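Local coordinates for MamA (Candidatus Magnetobacterium bavaricum, PDB 3VTX), which belongs to the tetratricopeptide-repeat proteins, helical-hairpin solenoids that generally serve as scaffolds for protein-protein interaction, at residues 123-134 and 143-154. Sequence-based numbering, arbitrary orientation.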
ATOM      1  N   HIS A 123      13.362   7.935 -11.706  1.00 24.33           N
ATOM      2  CA  HIS A 123      14.019   8.181 -10.405  1.00 23.98           C
ATOM      3  C   HIS A 123      13.664   9.525  -9.822  1.00 23.87           C
ATOM      4  O   HIS A 123      13.493   9.639  -8.603  1.00 22.30           O
ATOM      5  CB  HIS A 123      15.526   8.095 -10.545  1.00 23.30           C
ATOM      6  CG  HIS A 123      15.988   6.857 -11.203  1.00 25.36           C
ATOM      7  ND1 HIS A 123      15.739   5.610 -10.657  1.00 29.12           N
ATOM      8  CD2 HIS A 123      16.639   6.637 -12.380  1.00 27.64           C
ATOM      9  CE1 HIS A 123      16.233   4.679 -11.469  1.00 27.21           C
ATOM     10  NE2 HIS A 123      16.818   5.271 -12.491  1.00 28.20           N
ATOM     11  N   ASP A 124      13.526  10.583 -10.653  1.00 25.37           N
ATOM     12  CA  ASP A 124      13.161  11.848 -10.072  1.00 26.74           C
ATOM     13  C   ASP A 124      11.737  11.913  -9.515  1.00 24.37           C
ATOM     14  O   ASP A 124      11.511  12.470  -8.457  1.00 26.76           O
ATOM     15  CB  ASP A 124      13.257  12.960 -11.101  1.00 27.84           C
ATOM     16  CG  ASP A 124      14.660  13.198 -11.605  1.00 30.32           C
ATOM     17  OD1 ASP A 124      15.632  13.035 -10.900  1.00 33.27           O
ATOM     18  OD2 ASP A 124      14.774  13.602 -12.780  1.00 40.81           O
ATOM     19  N   LYS A 125      10.804  11.323 -10.202  1.00 26.26           N
ATOM     20  CA  LYS A 125       9.456  11.151  -9.645  1.00 25.92           C
ATOM     21  C   LYS A 125       9.430  10.345  -8.378  1.00 24.90           C
ATOM     22  O   LYS A 125       8.647  10.608  -7.485  1.00 24.05           O
ATOM     23  CB  LYS A 125       8.506  10.574 -10.663  1.00 26.56           C
ATOM     24  CG  LYS A 125       8.174  11.641 -11.822  1.00 30.27           C
ATOM     25  CD  LYS A 125       7.081  11.218 -12.668  1.00 35.37           C
ATOM     26  CE  LYS A 125       6.741  12.417 -13.655  1.00 41.53           C
ATOM     27  NZ  LYS A 125       5.884  11.799 -14.644  1.00 47.00           N
ATOM     28  N   ALA A 126      10.256   9.312  -8.346  1.00 24.02           N
ATOM     29  CA  ALA A 126      10.362   8.550  -7.122  1.00 22.36           C
ATOM     30  C   ALA A 126      10.898   9.364  -5.963  1.00 22.60           C
ATOM     31  O   ALA A 126      10.324   9.329  -4.856  1.00 22.74           O
ATOM     32  CB  ALA A 126      11.213   7.318  -7.380  1.00 20.62           C
ATOM     33  N   ILE A 127      11.984  10.106  -6.191  1.00 22.41           N
ATOM     34  CA  ILE A 127      12.563  10.923  -5.141  1.00 22.62           C
ATOM     35  C   ILE A 127      11.481  11.913  -4.627  1.00 23.63           C
ATOM     36  O   ILE A 127      11.409  12.137  -3.409  1.00 25.33           O
ATOM     37  CB  ILE A 127      13.841  11.576  -5.586  1.00 23.21           C
ATOM     38  CG1 ILE A 127      14.913  10.508  -5.804  1.00 22.99           C
ATOM     39  CG2 ILE A 127      14.271  12.680  -4.531  1.00 25.72           C
ATOM     40  CD1 ILE A 127      16.111  10.951  -6.742  1.00 24.26           C
ATOM     41  N   GLU A 128      10.727  12.538  -5.521  1.00 25.89           N
ATOM     42  CA  GLU A 128       9.689  13.503  -5.090  1.00 26.25           C
ATOM     43  C   GLU A 128       8.707  12.819  -4.111  1.00 27.36           C
ATOM     44  O   GLU A 128       8.418  13.338  -3.027  1.00 29.72           O
ATOM     45  CB  GLU A 128       8.975  14.047  -6.342  1.00 28.10           C
ATOM     46  CG  GLU A 128       7.793  15.034  -6.095  1.00 34.16           C
ATOM     47  CD  GLU A 128       7.219  15.590  -7.410  0.50 36.89           C
ATOM     48  OE1 GLU A 128       7.188  14.900  -8.484  0.50 36.25           O
ATOM     49  OE2 GLU A 128       6.789  16.733  -7.345  0.50 42.45           O
ATOM     50  N   ALA A 129       8.271  11.601  -4.453  1.00 26.01           N
ATOM     51  CA  ALA A 129       7.288  10.870  -3.627  1.00 25.09           C
ATOM     52  C   ALA A 129       7.934  10.448  -2.306  1.00 23.69           C
ATOM     53  O   ALA A 129       7.348  10.498  -1.211  1.00 26.12           O
ATOM     54  CB  ALA A 129       6.805   9.572  -4.384  1.00 23.72           C
ATOM     55  N   TYR A 130       9.185   9.983  -2.355  1.00 22.92           N
ATOM     56  CA  TYR A 130       9.844   9.639  -1.096  1.00 21.52           C
ATOM     57  C   TYR A 130      10.083  10.850  -0.140  1.00 23.07           C
ATOM     58  O   TYR A 130      10.042  10.673   1.098  1.00 24.01           O
ATOM     59  CB  TYR A 130      11.208   8.970  -1.326  1.00 20.41           C
ATOM     60  CG  TYR A 130      11.205   7.699  -2.156  1.00 18.80           C
ATOM     61  CD1 TYR A 130      10.252   6.730  -1.962  1.00 20.83           C
ATOM     62  CD2 TYR A 130      12.240   7.444  -3.095  1.00 21.51           C
ATOM     63  CE1 TYR A 130      10.314   5.506  -2.677  1.00 18.39           C
ATOM     64  CE2 TYR A 130      12.293   6.228  -3.845  1.00 20.02           C
ATOM     65  CZ  TYR A 130      11.283   5.309  -3.650  1.00 20.47           C
ATOM     66  OH  TYR A 130      11.395   4.069  -4.259  1.00 21.80           O
ATOM     67  N   GLU A 131      10.430  11.990  -0.730  1.00 26.25           N
ATOM     68  CA  GLU A 131      10.629  13.229   0.004  1.00 28.64           C
ATOM     69  C   GLU A 131       9.318  13.575   0.714  1.00 29.75           C
ATOM     70  O   GLU A 131       9.334  13.937   1.914  1.00 30.66           O
ATOM     71  CB  GLU A 131      11.075  14.335  -0.947  1.00 29.84           C
ATOM     72  CG  GLU A 131      12.551  14.199  -1.289  1.00 32.19           C
ATOM     73  CD  GLU A 131      13.064  15.218  -2.238  1.00 42.45           C
ATOM     74  OE1 GLU A 131      12.250  15.819  -2.985  1.00 47.55           O
ATOM     75  OE2 GLU A 131      14.306  15.434  -2.239  1.00 42.75           O
ATOM     76  N   LYS A 132       8.212  13.387   0.011  1.00 29.62           N
ATOM     77  CA  LYS A 132       6.896  13.679   0.614  1.00 30.50           C
ATOM     78  C   LYS A 132       6.665  12.726   1.722  1.00 28.19           C
ATOM     79  O   LYS A 132       6.157  13.124   2.745  1.00 29.41           O
ATOM     80  CB  LYS A 132       5.776  13.586  -0.400  1.00 30.64           C
ATOM     81  CG  LYS A 132       4.462  14.111   0.023  1.00 38.49           C
ATOM     82  CD  LYS A 132       4.429  15.654   0.143  1.00 40.68           C
ATOM     83  CE  LYS A 132       3.035  16.077   0.715  1.00 44.57           C
ATOM     84  NZ  LYS A 132       3.044  17.495   1.231  1.00 46.66           N
ATOM     85  N   THR A 133       7.031  11.418   1.550  1.00 27.15           N
ATOM     86  CA  THR A 133       6.911  10.424   2.581  1.00 26.53           C
ATOM     87  C   THR A 133       7.643  10.825   3.840  1.00 28.15           C
ATOM     88  O   THR A 133       7.112  10.712   4.927  1.00 30.68           O
ATOM     89  CB  THR A 133       7.405   9.006   2.139  1.00 26.21           C
ATOM     90  OG1 THR A 133       6.677   8.593   0.944  1.00 25.19           O
ATOM     91  CG2 THR A 133       7.290   7.969   3.231  1.00 25.52           C
ATOM     92  N   ILE A 134       8.871  11.275   3.688  1.00 27.23           N
ATOM     93  CA  ILE A 134       9.683  11.683   4.811  1.00 28.00           C
ATOM     94  C   ILE A 134       9.131  13.003   5.446  1.00 29.90           C
ATOM     95  O   ILE A 134       9.279  13.186   6.648  1.00 32.43           O
ATOM     96  CB  ILE A 134      11.133  11.907   4.382  1.00 28.13           C
ATOM     97  CG1 ILE A 134      11.732  10.501   4.146  1.00 25.28           C
ATOM     98  CG2 ILE A 134      11.906  12.721   5.450  1.00 33.63           C
ATOM     99  CD1 ILE A 134      13.129  10.565   3.440  1.00 27.81           C
ATOM    100  N   ALA A 143      12.598   5.049   3.710  1.00 20.47           N
ATOM    101  CA  ALA A 143      12.450   6.081   2.731  1.00 22.26           C
ATOM    102  C   ALA A 143      13.765   6.742   2.402  1.00 20.57           C
ATOM    103  O   ALA A 143      14.029   7.106   1.232  1.00 20.51           O
ATOM    104  CB  ALA A 143      11.394   7.086   3.160  1.00 22.31           C
ATOM    105  N   TYR A 144      14.564   6.975   3.418  1.00 20.56           N
ATOM    106  CA  TYR A 144      15.968   7.502   3.142  1.00 20.07           C
ATOM    107  C   TYR A 144      16.793   6.517   2.341  1.00 20.03           C
ATOM    108  O   TYR A 144      17.458   6.901   1.361  1.00 18.86           O
ATOM    109  CB  TYR A 144      16.712   7.761   4.427  1.00 20.66           C
ATOM    110  CG  TYR A 144      15.997   8.811   5.263  1.00 22.80           C
ATOM    111  CD1 TYR A 144      16.345  10.132   5.172  1.00 25.79           C
ATOM    112  CD2 TYR A 144      15.002   8.450   6.152  1.00 25.24           C
ATOM    113  CE1 TYR A 144      15.625  11.096   5.938  1.00 26.55           C
ATOM    114  CE2 TYR A 144      14.351   9.401   6.948  1.00 30.87           C
ATOM    115  CZ  TYR A 144      14.645  10.677   6.825  1.00 30.75           C
ATOM    116  OH  TYR A 144      13.986  11.596   7.632  1.00 32.19           O
ATOM    117  N   GLN A 145      16.677   5.207   2.639  1.00 18.88           N
ATOM    118  CA  GLN A 145      17.396   4.210   1.862  1.00 17.74           C
ATOM    119  C   GLN A 145      16.912   4.245   0.396  1.00 18.37           C
ATOM    120  O   GLN A 145      17.707   4.180  -0.518  1.00 17.93           O
ATOM    121  CB  GLN A 145      17.210   2.813   2.473  1.00 18.56           C
ATOM    122  CG  GLN A 145      17.750   2.633   3.844  1.00 20.84           C
ATOM    123  CD  GLN A 145      17.322   1.267   4.408  1.00 24.59           C
ATOM    124  OE1 GLN A 145      17.727   0.222   3.830  1.00 26.08           O
ATOM    125  NE2 GLN A 145      16.379   1.231   5.360  1.00 20.18           N
ATOM    126  N   SER A 146      15.611   4.280   0.230  1.00 17.30           N
ATOM    127  CA  SER A 146      14.963   4.278  -1.111  1.00 18.58           C
ATOM    128  C   SER A 146      15.383   5.502  -1.920  1.00 19.02           C
ATOM    129  O   SER A 146      15.658   5.382  -3.155  1.00 18.21           O
ATOM    130  CB  SER A 146      13.443   4.164  -1.014  1.00 17.94           C
ATOM    131  OG  SER A 146      13.080   2.915  -0.486  1.00 19.21           O
ATOM    132  N   ILE A 147      15.486   6.678  -1.262  1.00 19.71           N
ATOM    133  CA  ILE A 147      16.061   7.854  -1.916  1.00 20.59           C
ATOM    134  C   ILE A 147      17.476   7.597  -2.396  1.00 21.77           C
ATOM    135  O   ILE A 147      17.810   7.878  -3.546  1.00 21.81           O
ATOM    136  CB  ILE A 147      15.959   9.151  -1.109  1.00 20.49           C
ATOM    137  CG1 ILE A 147      14.472   9.502  -0.923  1.00 21.38           C
ATOM    138  CG2 ILE A 147      16.809  10.263  -1.815  1.00 24.68           C
ATOM    139  CD1 ILE A 147      14.292  10.644   0.126  1.00 24.66           C
ATOM    140  N   GLY A 148      18.259   7.003  -1.550  1.00 20.75           N
ATOM    141  CA  GLY A 148      19.648   6.636  -1.899  1.00 21.79           C
ATOM    142  C   GLY A 148      19.679   5.768  -3.149  1.00 19.02           C
ATOM    143  O   GLY A 148      20.503   5.987  -4.074  1.00 20.40           O
ATOM    144  N   LEU A 149      18.760   4.782  -3.205  1.00 19.25           N
ATOM    145  CA  LEU A 149      18.782   3.845  -4.345  1.00 18.72           C
ATOM    146  C   LEU A 149      18.407   4.605  -5.639  1.00 19.86           C
ATOM    147  O   LEU A 149      18.965   4.365  -6.724  1.00 19.24           O
ATOM    148  CB  LEU A 149      17.861   2.712  -4.116  1.00 19.37           C
ATOM    149  CG  LEU A 149      17.718   1.660  -5.267  1.00 19.08           C
ATOM    150  CD1 LEU A 149      19.063   0.921  -5.367  1.00 21.93           C
ATOM    151  CD2 LEU A 149      16.609   0.666  -5.001  1.00 22.33           C
ATOM    152  N   ALA A 150      17.438   5.491  -5.532  1.00 19.51           N
ATOM    153  CA  ALA A 150      17.020   6.313  -6.705  1.00 21.78           C
ATOM    154  C   ALA A 150      18.158   7.162  -7.211  1.00 21.52           C
ATOM    155  O   ALA A 150      18.346   7.274  -8.444  1.00 22.55           O
ATOM    156  CB  ALA A 150      15.771   7.153  -6.407  1.00 19.02           C
ATOM    157  N   TYR A 151      18.924   7.780  -6.318  1.00 21.59           N
ATOM    158  CA  TYR A 151      20.112   8.529  -6.738  1.00 23.52           C
ATOM    159  C   TYR A 151      21.165   7.645  -7.392  1.00 24.63           C
ATOM    160  O   TYR A 151      21.741   8.052  -8.387  1.00 25.22           O
ATOM    161  CB  TYR A 151      20.739   9.328  -5.574  1.00 22.16           C
ATOM    162  CG  TYR A 151      20.045  10.611  -5.387  1.00 22.56           C
ATOM    163  CD1 TYR A 151      20.124  11.636  -6.340  1.00 25.30           C
ATOM    164  CD2 TYR A 151      19.356  10.892  -4.191  1.00 25.47           C
ATOM    165  CE1 TYR A 151      19.447  12.821  -6.125  1.00 28.42           C
ATOM    166  CE2 TYR A 151      18.682  12.083  -3.983  1.00 27.96           C
ATOM    167  CZ  TYR A 151      18.766  13.061  -4.936  1.00 30.09           C
ATOM    168  OH  TYR A 151      18.063  14.236  -4.789  1.00 29.36           O
ATOM    169  N   GLU A 152      21.401   6.430  -6.871  1.00 22.95           N
ATOM    170  CA  GLU A 152      22.261   5.480  -7.567  1.00 23.78           C
ATOM    171  C   GLU A 152      21.716   5.189  -8.978  1.00 25.24           C
ATOM    172  O   GLU A 152      22.508   5.059  -9.930  1.00 24.76           O
ATOM    173  CB  GLU A 152      22.460   4.207  -6.719  1.00 25.27           C
ATOM    174  CG  GLU A 152      22.813   2.972  -7.554  1.00 27.51           C
ATOM    175  CD  GLU A 152      24.309   2.780  -7.897  1.00 34.82           C
ATOM    176  OE1 GLU A 152      25.029   3.762  -7.689  1.00 36.18           O
ATOM    177  OE2 GLU A 152      24.684   1.608  -8.392  1.00 35.64           O
ATOM    178  N   GLY A 153      20.398   5.090  -9.100  1.00 21.78           N
ATOM    179  CA  GLY A 153      19.746   4.842 -10.383  1.00 23.75           C
ATOM    180  C   GLY A 153      20.048   5.940 -11.399  1.00 25.92           C
ATOM    181  O   GLY A 153      20.200   5.674 -12.592  1.00 28.97           O
ATOM    182  N   LYS A 154      20.171   7.152 -10.894  1.00 23.52           N
ATOM    183  CA  LYS A 154      20.557   8.339 -11.733  1.00 25.38           C
ATOM    184  C   LYS A 154      22.029   8.473 -12.006  1.00 27.21           C
ATOM    185  O   LYS A 154      22.479   9.438 -12.662  1.00 27.96           O
ATOM    186  CB  LYS A 154      20.141   9.630 -10.948  1.00 27.10           C
ATOM    187  CG  LYS A 154      18.744   9.788 -10.857  1.00 27.04           C
ATOM    188  CD  LYS A 154      18.283  10.993  -9.996  1.00 30.99           C
ATOM    189  CE  LYS A 154      18.825  12.379 -10.442  1.00 37.88           C
ATOM    190  NZ  LYS A 154      18.103  12.928 -11.531  1.00 36.33           N
TER
HETATM  191  O   HOH W   1      14.132   3.556  -4.658  1.00 20.78           O
HETATM  192  O   HOH W   2      16.568  14.538  -2.470  1.00 39.74           O
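Ile127 and Ile134 of helix 123-136 each set a methyl on a tyrosine of helix 141-153, joining two successive helices of a tetratricopeptide-repeat (TPR) solenoid. The segment axes run nearly antiparallel at 163°, with a closest approach of 9.2 Å. Together the two segments bury 736 Å², both sides summed.

CH-pi contacts recur along the interface. Ile127 CD1 stands over the centre of the Tyr151 ring, 3.8 Å from its centroid; Ile134 CD1 does the same on Tyr144, 3.5 Å from the Tyr144 ring centroid and 8° off the normal. The Tyr144 hydroxyl itself is hydrogen-bonded to Pro138 O. Tyr130 reverses the direction, receiving Ser146 CB on one ring face while Ala126 O lies over the opposite one; Ser146 OG turns elsewhere, to Tyr111 and Arg142 O. At the far end Gly153 CA lies over one face of the His123 imidazole, 3.8 Å from the ring centroid. His123 ND1 is hydrogen-bonded to Asp118 OD1 and NE2 to a glycerol, probably from the crystallisation liquor.

Aliphatic contacts run along the helices between these rings. Ile127 CG1 rests on Ala150 CB (3.5 Å), Tyr130 CB slides past Ile147 CG1, and Ile134 and Ile147 meet tip to tip through their CD1 methyls at 3.5 Å.

Polar links are few. One water joins Tyr130 OH to Ser146 O, and another lies in the ring plane at Tyr151 OH. At its end of the contact Lys154 bends at chi3 and chi4, which brings its ammonium back to Asp124 in a salt bridge: NZ donates to the syn lone pair of Asp124 OD1 at 2.6 Å.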